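Local atomic coordinates of inorganic pyrophosphatase (Thermus thermophilus, PDB entry 2PRD), a protein that catalyses the magnesium-dependent hydrolysis of inorganic pyrophosphate to two phosphate ions and works as a homohexamer. Residues E14-V19 with V87-L92; P59-E64 with A167-Y172; L74-L79 with A110-L115. All coordinates share one frame; numbering follows the deposited sequence.

Interaction 1: E14-V19 with V87-L92; sequences EVVHMV and VRVVGL
Val16 and Val87 meet through flat peptide groups rather than rings, the N-H of each reaching the C=O of the other. Their side chains lie on one face of the mixed sheet, where these two strands run antiparallel, while those of Val15 and Arg88 lie on the other. Strands 15-22 and 84-97 thus pair in the central beta barrel of the pyrophosphatase fold, at a local angle of 120° between short segments that soon part. Val87 N to Val16 O, at 2.8 Å, runs nearly along the C=O axis. Its return bond, Val16 N to Val87 O at 2.9 Å, is tilted out of the carbonyl plane, and Val87 O also takes a CA-H contact from Val15. Val15 and Arg88 follow as a non-hydrogen-bonded pair, and the Arg88 side chain leads away to Ile118 O.

On the side of Val16 and Val87, Val87 CG2 packs against Met18, 4.0 Å from its SD. The first torsion of Val16 (chi1 -61°) sets CG2 between its backbone N and carbonyl carbon, directed at Val89 CG2, 4.1 Å away. Helix 158-173 covers these two valines with Val165, Ala161 and Leu162. Beyond them, Val90 and Gly91 form a classic beta bulge opposite Ile106. At the start of strand 15-22, Val89 N still reaches Glu14 O at 3.2 Å, and a water bridges the two segments, donating to Glu14 O at 2.6 Å and to Val89 O at 2.9 Å.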
ATOM      1  N   GLU A  14      28.589  14.133  13.243  1.00 17.94           N
ATOM      2  CA  GLU A  14      28.650  12.963  12.353  1.00 18.64           C
ATOM      3  C   GLU A  14      27.318  12.234  12.226  1.00 20.33           C
ATOM      4  O   GLU A  14      26.997  11.766  11.113  1.00 12.40           O
ATOM      5  CB  GLU A  14      29.735  11.996  12.791  1.00 28.09           C
ATOM      6  CG  GLU A  14      31.174  12.414  12.647  1.00 27.97           C
ATOM      7  CD  GLU A  14      31.692  13.535  13.507  1.00 35.62           C
ATOM      8  OE1 GLU A  14      31.158  13.823  14.608  1.00 24.35           O
ATOM      9  OE2 GLU A  14      32.702  14.176  13.061  1.00 42.85           O
ATOM     10  N   VAL A  15      26.626  12.093  13.341  1.00 15.16           N
ATOM     11  CA  VAL A  15      25.319  11.438  13.434  1.00  9.28           C
ATOM     12  C   VAL A  15      24.423  12.399  14.198  1.00  9.56           C
ATOM     13  O   VAL A  15      24.782  12.881  15.271  1.00  9.61           O
ATOM     14  CB  VAL A  15      25.375  10.038  14.039  1.00  8.31           C
ATOM     15  CG1 VAL A  15      23.978   9.378  14.037  1.00  8.35           C
ATOM     16  CG2 VAL A  15      26.242   9.065  13.211  1.00  9.00           C
ATOM     17  N   VAL A  16      23.316  12.815  13.564  1.00 12.36           N
ATOM     18  CA  VAL A  16      22.409  13.790  14.160  1.00  4.04           C
ATOM     19  C   VAL A  16      20.979  13.295  14.283  1.00  8.74           C
ATOM     20  O   VAL A  16      20.590  12.334  13.620  1.00 15.68           O
ATOM     21  CB  VAL A  16      22.432  15.090  13.342  1.00  6.29           C
ATOM     22  CG1 VAL A  16      23.807  15.789  13.267  1.00  7.88           C
ATOM     23  CG2 VAL A  16      21.955  14.861  11.931  1.00  6.89           C
ATOM     24  N   HIS A  17      20.199  13.948  15.112  1.00  5.76           N
ATOM     25  CA  HIS A  17      18.779  13.683  15.262  1.00  5.64           C
ATOM     26  C   HIS A  17      18.091  14.441  14.111  1.00 13.68           C
ATOM     27  O   HIS A  17      18.601  15.507  13.752  1.00 16.36           O
ATOM     28  CB  HIS A  17      18.186  14.207  16.545  1.00  6.59           C
ATOM     29  CG  HIS A  17      18.365  13.311  17.734  1.00  4.99           C
ATOM     30  ND1 HIS A  17      18.484  13.820  19.007  1.00 11.44           N
ATOM     31  CD2 HIS A  17      18.510  11.987  17.826  1.00 14.11           C
ATOM     32  CE1 HIS A  17      18.608  12.805  19.860  1.00 12.37           C
ATOM     33  NE2 HIS A  17      18.617  11.680  19.166  1.00 16.41           N
ATOM     34  N   MET A  18      17.037  13.887  13.549  1.00 15.87           N
ATOM     35  CA  MET A  18      16.248  14.526  12.506  1.00  6.23           C
ATOM     36  C   MET A  18      14.759  14.260  12.803  1.00  7.16           C
ATOM     37  O   MET A  18      14.441  13.138  13.212  1.00 10.71           O
ATOM     38  CB  MET A  18      16.581  14.090  11.072  1.00 10.41           C
ATOM     39  CG  MET A  18      17.622  14.966  10.399  1.00 14.05           C
ATOM     40  SD  MET A  18      17.798  14.708   8.641  1.00 22.62           S
ATOM     41  CE  MET A  18      16.054  14.712   8.187  1.00 21.61           C
ATOM     42  N   VAL A  19      13.943  15.280  12.668  1.00  5.09           N
ATOM     43  CA  VAL A  19      12.477  15.136  12.821  1.00  7.58           C
ATOM     44  C   VAL A  19      11.968  15.004  11.372  1.00  8.37           C
ATOM     45  O   VAL A  19      12.203  15.872  10.531  1.00 11.35           O
ATOM     46  CB  VAL A  19      11.851  16.339  13.508  1.00  1.16           C
ATOM     47  CG1 VAL A  19      10.350  16.092  13.724  1.00  4.78           C
ATOM     48  CG2 VAL A  19      12.479  16.448  14.899  1.00  6.13           C
ATOM     49  N   VAL A  87      20.446  10.078  12.010  1.00  9.82           N
ATOM     50  CA  VAL A  87      20.845  10.157  10.607  1.00  3.38           C
ATOM     51  C   VAL A  87      22.331  10.388  10.511  1.00 10.04           C
ATOM     52  O   VAL A  87      22.854  11.276  11.166  1.00 13.02           O
ATOM     53  CB  VAL A  87      20.059  11.351  10.012  1.00  9.61           C
ATOM     54  CG1 VAL A  87      20.611  11.713   8.639  1.00 14.30           C
ATOM     55  CG2 VAL A  87      18.597  10.930   9.807  1.00  9.57           C
ATOM     56  N   ARG A  88      22.965   9.602   9.652  1.00 10.16           N
ATOM     57  CA  ARG A  88      24.373   9.777   9.329  1.00  5.65           C
ATOM     58  C   ARG A  88      24.524  10.717   8.142  1.00  2.98           C
ATOM     59  O   ARG A  88      24.113  10.463   7.002  1.00 14.06           O
ATOM     60  CB  ARG A  88      25.031   8.420   9.110  1.00 15.58           C
ATOM     61  CG  ARG A  88      26.451   8.496   8.591  1.00 14.17           C
ATOM     62  CD  ARG A  88      27.231   7.197   8.799  1.00 14.28           C
ATOM     63  NE  ARG A  88      27.042   6.447   7.550  1.00 11.88           N
ATOM     64  CZ  ARG A  88      26.199   5.412   7.727  1.00 17.50           C
ATOM     65  NH1 ARG A  88      25.758   5.268   8.958  1.00 16.15           N
ATOM     66  NH2 ARG A  88      25.925   4.653   6.720  1.00 15.89           N
ATOM     67  N   VAL A  89      25.229  11.850   8.392  1.00 12.09           N
ATOM     68  CA  VAL A  89      25.517  12.886   7.385  1.00  9.35           C
ATOM     69  C   VAL A  89      26.571  12.500   6.368  1.00  9.10           C
ATOM     70  O   VAL A  89      27.749  12.327   6.727  1.00 20.19           O
ATOM     71  CB  VAL A  89      25.969  14.215   8.042  1.00  7.13           C
ATOM     72  CG1 VAL A  89      26.059  15.328   7.011  1.00  8.04           C
ATOM     73  CG2 VAL A  89      24.961  14.584   9.125  1.00  5.28           C
ATOM     74  N   VAL A  90      26.188  12.485   5.102  1.00 11.22           N
ATOM     75  CA  VAL A  90      27.210  12.114   4.086  1.00  8.55           C
ATOM     76  C   VAL A  90      27.407  13.154   3.021  1.00 10.61           C
ATOM     77  O   VAL A  90      28.326  12.967   2.192  1.00 16.41           O
ATOM     78  CB  VAL A  90      26.803  10.737   3.498  1.00  7.99           C
ATOM     79  CG1 VAL A  90      26.562   9.740   4.630  1.00  7.55           C
ATOM     80  CG2 VAL A  90      25.551  10.843   2.651  1.00 12.33           C
ATOM     81  N   GLY A  91      26.658  14.253   2.970  1.00 10.34           N
ATOM     82  CA  GLY A  91      26.775  15.250   1.924  1.00  7.93           C
ATOM     83  C   GLY A  91      25.859  16.447   1.984  1.00  8.07           C
ATOM     84  O   GLY A  91      25.070  16.579   2.906  1.00 10.12           O
ATOM     85  N   LEU A  92      25.935  17.382   1.025  1.00  9.95           N
ATOM     86  CA  LEU A  92      25.100  18.573   0.969  1.00 11.77           C
ATOM     87  C   LEU A  92      24.572  18.739  -0.466  1.00 13.95           C
ATOM     88  O   LEU A  92      25.269  18.429  -1.423  1.00 16.38           O
ATOM     89  CB  LEU A  92      25.868  19.904   1.164  1.00  8.81           C
ATOM     90  CG  LEU A  92      26.207  20.354   2.554  1.00 16.77           C
ATOM     91  CD1 LEU A  92      26.888  21.735   2.574  1.00  9.94           C
ATOM     92  CD2 LEU A  92      24.976  20.380   3.477  1.00  8.99           C
TER
HETATM   93  O   HOH W   1      28.858  11.524   9.266  1.00 23.89           O

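Interaction 2: P59-E64 with A167-Y172; sequences PSTLAE and ACIARY
The C-terminal helix 158-173 here receives the loop that runs on toward the predicted magnesium site, with Cys168, Arg171 and Tyr172 meeting Ser60 to Glu64. It is a worked case of a helix holding an irregular segment by its backbone. Leu62 N donates to Cys168 O at 2.9 Å, and the helical Tyr172 N reaches the same oxygen from the opposite face of its carbonyl plane; Thr61 CA adds a CA-H contact at 3.2 Å.

Two side chains flank this point. Tyr172, its CG anti to the backbone N (chi1 175°), lays its ring on the backbone of Ser60: the CA sits 3.5 Å from the ring centroid, over the face, in a CH-pi contact. Arg171 turns at chi3 and sends NH1 to a lone pair of Leu62 O at 3.0 Å, in the carbonyl plane, while NH2 forms a salt bridge to Glu64 OE2 at 2.9 Å. The carboxylate stands nearly upright to the guanidinium, which lies between Ala167 O on one face and Glu64 CG on the other. A leucine in place of Arg171 would probably leave the Glu64 carboxylate without its charged mate and Leu62 O without this donor.

Thr61 OG1 ties Ile58 O and Leu69 N together within the loop joining strands 54-57 and 70-74, and the helix lies against that loop, with Cys168 packed on Leu69.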
ATOM      1  N   PRO A  59      16.799  19.224  14.719  1.00  7.37           N
ATOM      2  CA  PRO A  59      16.396  20.032  15.857  1.00 10.05           C
ATOM      3  C   PRO A  59      17.572  20.775  16.488  1.00 15.65           C
ATOM      4  O   PRO A  59      18.708  20.256  16.470  1.00 12.68           O
ATOM      5  CB  PRO A  59      15.700  19.029  16.768  1.00  3.97           C
ATOM      6  CG  PRO A  59      16.336  17.708  16.404  1.00  2.98           C
ATOM      7  CD  PRO A  59      16.587  17.782  14.933  1.00  7.03           C
ATOM      8  N   SER A  60      17.333  21.990  17.000  1.00 15.78           N
ATOM      9  CA  SER A  60      18.379  22.782  17.633  1.00 10.09           C
ATOM     10  C   SER A  60      19.499  23.236  16.714  1.00 11.27           C
ATOM     11  O   SER A  60      20.686  23.103  17.055  1.00 12.43           O
ATOM     12  CB  SER A  60      19.079  21.956  18.718  1.00 12.08           C
ATOM     13  OG  SER A  60      18.142  21.791  19.797  1.00 12.57           O
ATOM     14  N   THR A  61      19.101  23.700  15.557  1.00 16.30           N
ATOM     15  CA  THR A  61      20.033  24.217  14.552  1.00  8.07           C
ATOM     16  C   THR A  61      19.272  25.428  13.978  1.00  9.95           C
ATOM     17  O   THR A  61      18.044  25.538  14.160  1.00  8.52           O
ATOM     18  CB  THR A  61      20.478  23.302  13.439  1.00 10.89           C
ATOM     19  OG1 THR A  61      19.348  22.864  12.667  1.00 12.19           O
ATOM     20  CG2 THR A  61      21.222  22.066  13.921  1.00  7.70           C
ATOM     21  N   LEU A  62      20.055  26.301  13.394  1.00 12.69           N
ATOM     22  CA  LEU A  62      19.400  27.497  12.815  1.00 17.74           C
ATOM     23  C   LEU A  62      20.168  27.786  11.547  1.00 17.42           C
ATOM     24  O   LEU A  62      21.374  27.964  11.716  1.00 18.00           O
ATOM     25  CB  LEU A  62      19.587  28.609  13.851  1.00 17.34           C
ATOM     26  CG  LEU A  62      18.846  29.908  13.597  1.00 17.89           C
ATOM     27  CD1 LEU A  62      17.461  29.717  13.045  1.00 14.27           C
ATOM     28  CD2 LEU A  62      18.831  30.702  14.920  1.00 25.31           C
ATOM     29  N   ALA A  63      19.510  27.724  10.407  1.00 20.04           N
ATOM     30  CA  ALA A  63      20.227  28.004   9.150  1.00 21.12           C
ATOM     31  C   ALA A  63      20.315  29.519   9.009  1.00 26.43           C
ATOM     32  O   ALA A  63      19.809  30.245   9.894  1.00 30.06           O
ATOM     33  CB  ALA A  63      19.597  27.261   8.007  1.00 25.19           C
ATOM     34  N   GLU A  64      20.976  29.993   7.977  1.00 29.23           N
ATOM     35  CA  GLU A  64      21.164  31.437   7.745  1.00 30.35           C
ATOM     36  C   GLU A  64      19.832  32.075   7.400  1.00 32.02           C
ATOM     37  O   GLU A  64      19.690  33.293   7.531  1.00 40.50           O
ATOM     38  CB  GLU A  64      22.269  31.687   6.743  1.00 38.73           C
ATOM     39  CG  GLU A  64      23.695  31.839   7.262  1.00 48.03           C
ATOM     40  CD  GLU A  64      24.737  31.072   6.476  1.00 50.77           C
ATOM     41  OE1 GLU A  64      24.760  31.122   5.228  1.00 54.62           O
ATOM     42  OE2 GLU A  64      25.567  30.360   7.094  1.00 59.73           O
ATOM     43  N   ALA A 167      28.134  24.637  12.074  1.00 16.20           N
ATOM     44  CA  ALA A 167      27.814  26.065  12.052  1.00 12.68           C
ATOM     45  C   ALA A 167      26.370  26.336  12.395  1.00 18.99           C
ATOM     46  O   ALA A 167      26.129  27.343  13.090  1.00 27.09           O
ATOM     47  CB  ALA A 167      28.186  26.747  10.741  1.00 11.26           C
ATOM     48  N   CYS A 168      25.421  25.514  12.021  1.00 16.62           N
ATOM     49  CA  CYS A 168      23.999  25.765  12.332  1.00  5.86           C
ATOM     50  C   CYS A 168      23.740  25.362  13.764  1.00  5.03           C
ATOM     51  O   CYS A 168      22.773  25.844  14.378  1.00 14.81           O
ATOM     52  CB  CYS A 168      23.127  24.954  11.372  1.00  7.12           C
ATOM     53  SG  CYS A 168      23.409  25.563   9.668  1.00 15.55           S
ATOM     54  N   ILE A 169      24.642  24.532  14.244  1.00 11.05           N
ATOM     55  CA  ILE A 169      24.469  24.121  15.678  1.00 16.89           C
ATOM     56  C   ILE A 169      24.885  25.298  16.567  1.00 23.07           C
ATOM     57  O   ILE A 169      24.204  25.676  17.530  1.00 21.29           O
ATOM     58  CB  ILE A 169      25.243  22.849  16.009  1.00 18.53           C
ATOM     59  CG1 ILE A 169      24.562  21.603  15.437  1.00 16.83           C
ATOM     60  CG2 ILE A 169      25.527  22.693  17.485  1.00 14.85           C
ATOM     61  CD1 ILE A 169      25.436  20.350  15.445  1.00 16.91           C
ATOM     62  N   ALA A 170      26.016  25.886  16.200  1.00 19.51           N
ATOM     63  CA  ALA A 170      26.605  27.001  16.940  1.00 13.47           C
ATOM     64  C   ALA A 170      25.651  28.168  16.948  1.00 19.99           C
ATOM     65  O   ALA A 170      25.359  28.748  17.998  1.00 27.31           O
ATOM     66  CB  ALA A 170      27.919  27.347  16.271  1.00 23.34           C
ATOM     67  N   ARG A 171      25.211  28.474  15.734  1.00 21.68           N
ATOM     68  CA  ARG A 171      24.292  29.586  15.490  1.00 18.06           C
ATOM     69  C   ARG A 171      23.030  29.498  16.322  1.00 20.70           C
ATOM     70  O   ARG A 171      22.556  30.557  16.763  1.00 27.47           O
ATOM     71  CB  ARG A 171      23.989  29.768  14.011  1.00 13.15           C
ATOM     72  CG  ARG A 171      23.054  30.927  13.729  1.00  9.54           C
ATOM     73  CD  ARG A 171      22.949  31.282  12.253  1.00 22.02           C
ATOM     74  NE  ARG A 171      24.123  31.115  11.446  1.00 27.55           N
ATOM     75  CZ  ARG A 171      24.490  30.205  10.577  1.00 24.96           C
ATOM     76  NH1 ARG A 171      23.716  29.162  10.298  1.00 30.98           N
ATOM     77  NH2 ARG A 171      25.675  30.275   9.994  1.00 23.32           N
ATOM     78  N   TYR A 172      22.521  28.297  16.569  1.00 18.59           N
ATOM     79  CA  TYR A 172      21.304  28.087  17.350  1.00 18.61           C
ATOM     80  C   TYR A 172      21.517  28.453  18.812  1.00 21.53           C
ATOM     81  O   TYR A 172      20.596  29.000  19.428  1.00 26.57           O
ATOM     82  CB  TYR A 172      20.772  26.664  17.209  1.00 14.59           C
ATOM     83  CG  TYR A 172      19.585  26.368  18.094  1.00 15.43           C
ATOM     84  CD1 TYR A 172      18.285  26.602  17.697  1.00 14.54           C
ATOM     85  CD2 TYR A 172      19.794  25.841  19.351  1.00 10.08           C
ATOM     86  CE1 TYR A 172      17.195  26.288  18.513  1.00 15.03           C
ATOM     87  CE2 TYR A 172      18.710  25.543  20.170  1.00 12.28           C
ATOM     88  CZ  TYR A 172      17.438  25.785  19.753  1.00 12.63           C
ATOM     89  OH  TYR A 172      16.356  25.528  20.568  1.00 15.51           O
TER

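Interaction 3: L74-L79 with A110-L115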
ATOM      1  N   LEU A  74      17.968   8.907   3.037  1.00  9.48           N
ATOM      2  CA  LEU A  74      17.834   7.710   2.194  1.00  5.83           C
ATOM      3  C   LEU A  74      17.406   6.626   3.164  1.00 10.47           C
ATOM      4  O   LEU A  74      18.115   6.433   4.188  1.00 11.56           O
ATOM      5  CB  LEU A  74      19.192   7.451   1.547  1.00  5.38           C
ATOM      6  CG  LEU A  74      19.743   8.607   0.718  1.00 10.05           C
ATOM      7  CD1 LEU A  74      20.913   8.091  -0.139  1.00 12.01           C
ATOM      8  CD2 LEU A  74      18.660   9.175  -0.175  1.00 14.53           C
ATOM      9  N   SER A  75      16.280   5.961   2.960  1.00  5.82           N
ATOM     10  CA  SER A  75      15.835   4.938   3.906  1.00  8.56           C
ATOM     11  C   SER A  75      15.428   3.683   3.128  1.00 11.99           C
ATOM     12  O   SER A  75      15.188   3.886   1.947  1.00 12.69           O
ATOM     13  CB  SER A  75      14.558   5.400   4.640  1.00  6.66           C
ATOM     14  OG  SER A  75      13.711   6.029   3.671  1.00 11.91           O
ATOM     15  N   THR A  76      15.394   2.565   3.822  1.00  8.81           N
ATOM     16  CA  THR A  76      14.916   1.312   3.233  1.00 10.46           C
ATOM     17  C   THR A  76      13.392   1.349   3.163  1.00  7.09           C
ATOM     18  O   THR A  76      12.834   0.972   2.116  1.00 14.99           O
ATOM     19  CB  THR A  76      15.312   0.046   4.031  1.00  7.08           C
ATOM     20  OG1 THR A  76      16.760   0.017   3.964  1.00 12.87           O
ATOM     21  CG2 THR A  76      14.853  -1.219   3.326  1.00  4.73           C
ATOM     22  N   TYR A  77      12.763   1.825   4.194  1.00  8.21           N
ATOM     23  CA  TYR A  77      11.290   1.937   4.283  1.00  8.79           C
ATOM     24  C   TYR A  77      10.950   3.370   4.699  1.00 12.09           C
ATOM     25  O   TYR A  77      11.644   3.909   5.583  1.00 14.16           O
ATOM     26  CB  TYR A  77      10.742   0.969   5.339  1.00  4.93           C
ATOM     27  CG  TYR A  77      11.205  -0.457   5.309  1.00 10.91           C
ATOM     28  CD1 TYR A  77      10.947  -1.254   4.187  1.00 10.88           C
ATOM     29  CD2 TYR A  77      11.820  -1.064   6.408  1.00  8.40           C
ATOM     30  CE1 TYR A  77      11.333  -2.585   4.128  1.00  6.08           C
ATOM     31  CE2 TYR A  77      12.225  -2.376   6.325  1.00  9.50           C
ATOM     32  CZ  TYR A  77      11.961  -3.129   5.214  1.00  9.14           C
ATOM     33  OH  TYR A  77      12.337  -4.460   5.167  1.00  9.26           O
ATOM     34  N   PRO A  78       9.946   3.951   4.047  1.00 11.07           N
ATOM     35  CA  PRO A  78       9.565   5.351   4.347  1.00  5.82           C
ATOM     36  C   PRO A  78       9.227   5.471   5.817  1.00  8.46           C
ATOM     37  O   PRO A  78       8.690   4.517   6.422  1.00 11.36           O
ATOM     38  CB  PRO A  78       8.363   5.604   3.442  1.00  4.67           C
ATOM     39  CG  PRO A  78       8.515   4.575   2.332  1.00  7.23           C
ATOM     40  CD  PRO A  78       9.096   3.323   3.027  1.00  4.85           C
ATOM     41  N   LEU A  79       9.537   6.621   6.382  1.00  4.36           N
ATOM     42  CA  LEU A  79       9.268   6.884   7.811  1.00  5.51           C
ATOM     43  C   LEU A  79       7.957   7.575   7.961  1.00 10.37           C
ATOM     44  O   LEU A  79       7.166   7.589   6.975  1.00 17.86           O
ATOM     45  CB  LEU A  79      10.510   7.637   8.341  1.00  2.09           C
ATOM     46  CG  LEU A  79      11.830   6.872   8.086  1.00  4.28           C
ATOM     47  CD1 LEU A  79      13.035   7.783   8.149  1.00 10.78           C
ATOM     48  CD2 LEU A  79      11.972   5.770   9.160  1.00  5.32           C
ATOM     49  N   ALA A 110      20.963   5.813  10.120  1.00  7.89           N
ATOM     50  CA  ALA A 110      22.158   5.322  10.772  1.00  7.76           C
ATOM     51  C   ALA A 110      22.046   3.890  11.258  1.00 14.40           C
ATOM     52  O   ALA A 110      23.024   3.130  11.252  1.00 11.98           O
ATOM     53  CB  ALA A 110      22.500   6.220  11.959  1.00 10.18           C
ATOM     54  N   GLU A 111      20.864   3.520  11.706  1.00 11.42           N
ATOM     55  CA  GLU A 111      20.660   2.155  12.241  1.00 12.60           C
ATOM     56  C   GLU A 111      20.016   1.221  11.252  1.00 11.82           C
ATOM     57  O   GLU A 111      19.069   0.566  11.653  1.00 10.86           O
ATOM     58  CB  GLU A 111      19.828   2.228  13.526  1.00 17.36           C
ATOM     59  CG  GLU A 111      20.504   3.016  14.641  1.00 22.44           C
ATOM     60  CD  GLU A 111      21.691   2.274  15.227  1.00 24.86           C
ATOM     61  OE1 GLU A 111      21.722   1.031  15.203  1.00 26.86           O
ATOM     62  OE2 GLU A 111      22.642   2.918  15.726  1.00 37.27           O
ATOM     63  N   ASP A 112      20.489   1.142  10.032  1.00 14.80           N
ATOM     64  CA  ASP A 112      19.947   0.213   9.018  1.00  9.29           C
ATOM     65  C   ASP A 112      21.216  -0.360   8.370  1.00 13.83           C
ATOM     66  O   ASP A 112      21.896   0.462   7.758  1.00 14.03           O
ATOM     67  CB  ASP A 112      19.067   0.908   8.009  1.00  6.98           C
ATOM     68  CG  ASP A 112      18.459  -0.023   6.965  1.00 10.04           C
ATOM     69  OD1 ASP A 112      18.924  -1.154   6.826  1.00 13.27           O
ATOM     70  OD2 ASP A 112      17.579   0.383   6.170  1.00 10.31           O
ATOM     71  N   GLN A 113      21.491  -1.629   8.628  1.00 12.92           N
ATOM     72  CA  GLN A 113      22.664  -2.302   8.064  1.00 10.78           C
ATOM     73  C   GLN A 113      22.712  -2.330   6.563  1.00 11.38           C
ATOM     74  O   GLN A 113      23.818  -2.457   5.988  1.00 10.49           O
ATOM     75  CB  GLN A 113      22.757  -3.757   8.580  1.00 15.89           C
ATOM     76  CG  GLN A 113      22.977  -3.708  10.100  1.00 23.21           C
ATOM     77  CD  GLN A 113      23.181  -5.107  10.669  1.00 29.20           C
ATOM     78  OE1 GLN A 113      23.943  -5.839  10.044  1.00 29.32           O
ATOM     79  NE2 GLN A 113      22.561  -5.460  11.784  1.00 28.81           N
ATOM     80  N   ARG A 114      21.556  -2.197   5.913  1.00  8.05           N
ATOM     81  CA  ARG A 114      21.545  -2.194   4.445  1.00  9.26           C
ATOM     82  C   ARG A 114      22.195  -0.944   3.900  1.00 12.30           C
ATOM     83  O   ARG A 114      22.459  -0.923   2.667  1.00 16.64           O
ATOM     84  CB  ARG A 114      20.104  -2.228   3.929  1.00  5.25           C
ATOM     85  CG  ARG A 114      19.359  -3.514   4.205  1.00 12.12           C
ATOM     86  CD  ARG A 114      17.885  -3.343   3.813  1.00  5.56           C
ATOM     87  NE  ARG A 114      17.088  -4.350   4.482  1.00  5.98           N
ATOM     88  CZ  ARG A 114      16.625  -4.347   5.717  1.00 14.61           C
ATOM     89  NH1 ARG A 114      16.769  -3.415   6.640  1.00 10.58           N
ATOM     90  NH2 ARG A 114      15.934  -5.447   6.029  1.00  2.14           N
ATOM     91  N   LEU A 115      22.424   0.052   4.758  1.00 13.85           N
ATOM     92  CA  LEU A 115      22.995   1.313   4.222  1.00 11.23           C
ATOM     93  C   LEU A 115      24.361   1.664   4.753  1.00 14.09           C
ATOM     94  O   LEU A 115      24.861   2.777   4.469  1.00 17.20           O
ATOM     95  CB  LEU A 115      22.016   2.462   4.528  1.00 14.45           C
ATOM     96  CG  LEU A 115      20.562   2.227   4.108  1.00 24.04           C
ATOM     97  CD1 LEU A 115      19.610   3.251   4.740  1.00 19.49           C
ATOM     98  CD2 LEU A 115      20.482   2.305   2.595  1.00 17.95           C
TER
HETATM   99  O   HOH W   2      16.067   2.708   6.337  1.00 11.96           O
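Asp112 is the first residue of 110-115 to touch the facing loop, and each of its carboxylate oxygens has its own task. With CG anti to the backbone N (chi1 -179°), the group is carried toward Thr76, whose OG1 donates to OD2. The 2.4 Å between Thr76 OG1 and Asp112 OD2 is very short, so the exact length is doubtful. A water backs up this link, accepting from Thr76 N at 2.6 Å and donating to Asp112 OD2 at 2.8 Å. The other oxygen turns back on its own segment: Asp112 OD1 takes Arg114 N at 3.0 Å and Arg114 NH1 at 3.1 Å, from opposite faces of the carboxylate plane, the second bond being part of a salt bridge. Two grips of this kind should hold the carboxylate against rotation.

Arg114 comes next, extended from CG to NE and crossing Thr76 at about a right angle, its CD 3.7 Å from Thr76 CG2. That methyl also lies over the centre of the Tyr77 ring, making it a spacer between ring and arginine, while Tyr77 OH comes over one face of the guanidinium, 3.8 Å from Arg114 NH2. The charged end reaches into the subunit interfaces, NH2 in a salt bridge to Glu131 of a third subunit and NH1 also to Leu45 O of a second subunit. Leu115 closes the walk: its CD1 rests 3.6 Å from Leu74 O, with Val109 of strand 101-109 alongside. Asp112 to Arg114 is an Asx turn, here placed where three subunits of the hexamer come together.

In the fold
Interaction 1 occupies the middle of the set, its centre about 14 Å from that of interaction 2 and about 12 Å from that of interaction 3, which themselves lie about 25 Å apart with nearest atoms about 13 Å from one another. Strand 15-22 reaches interaction 2 where His17 O packs on Pro59 CD at 3.3 Å, and touches interaction 3 where Val15 CG1 meets Ala110 CB at 4.1 Å. The predicted active site lies closest to the first two: the Met18 side chain is about 7 Å from those of Tyr55 and Asp70, and the side chain of Ala63 is about 6 Å from that of Asp102, a predicted magnesium ligand. Interaction 3 instead looks to neighbouring subunits, with Ser75 about 10 Å from Tyr55, side chain to side chain.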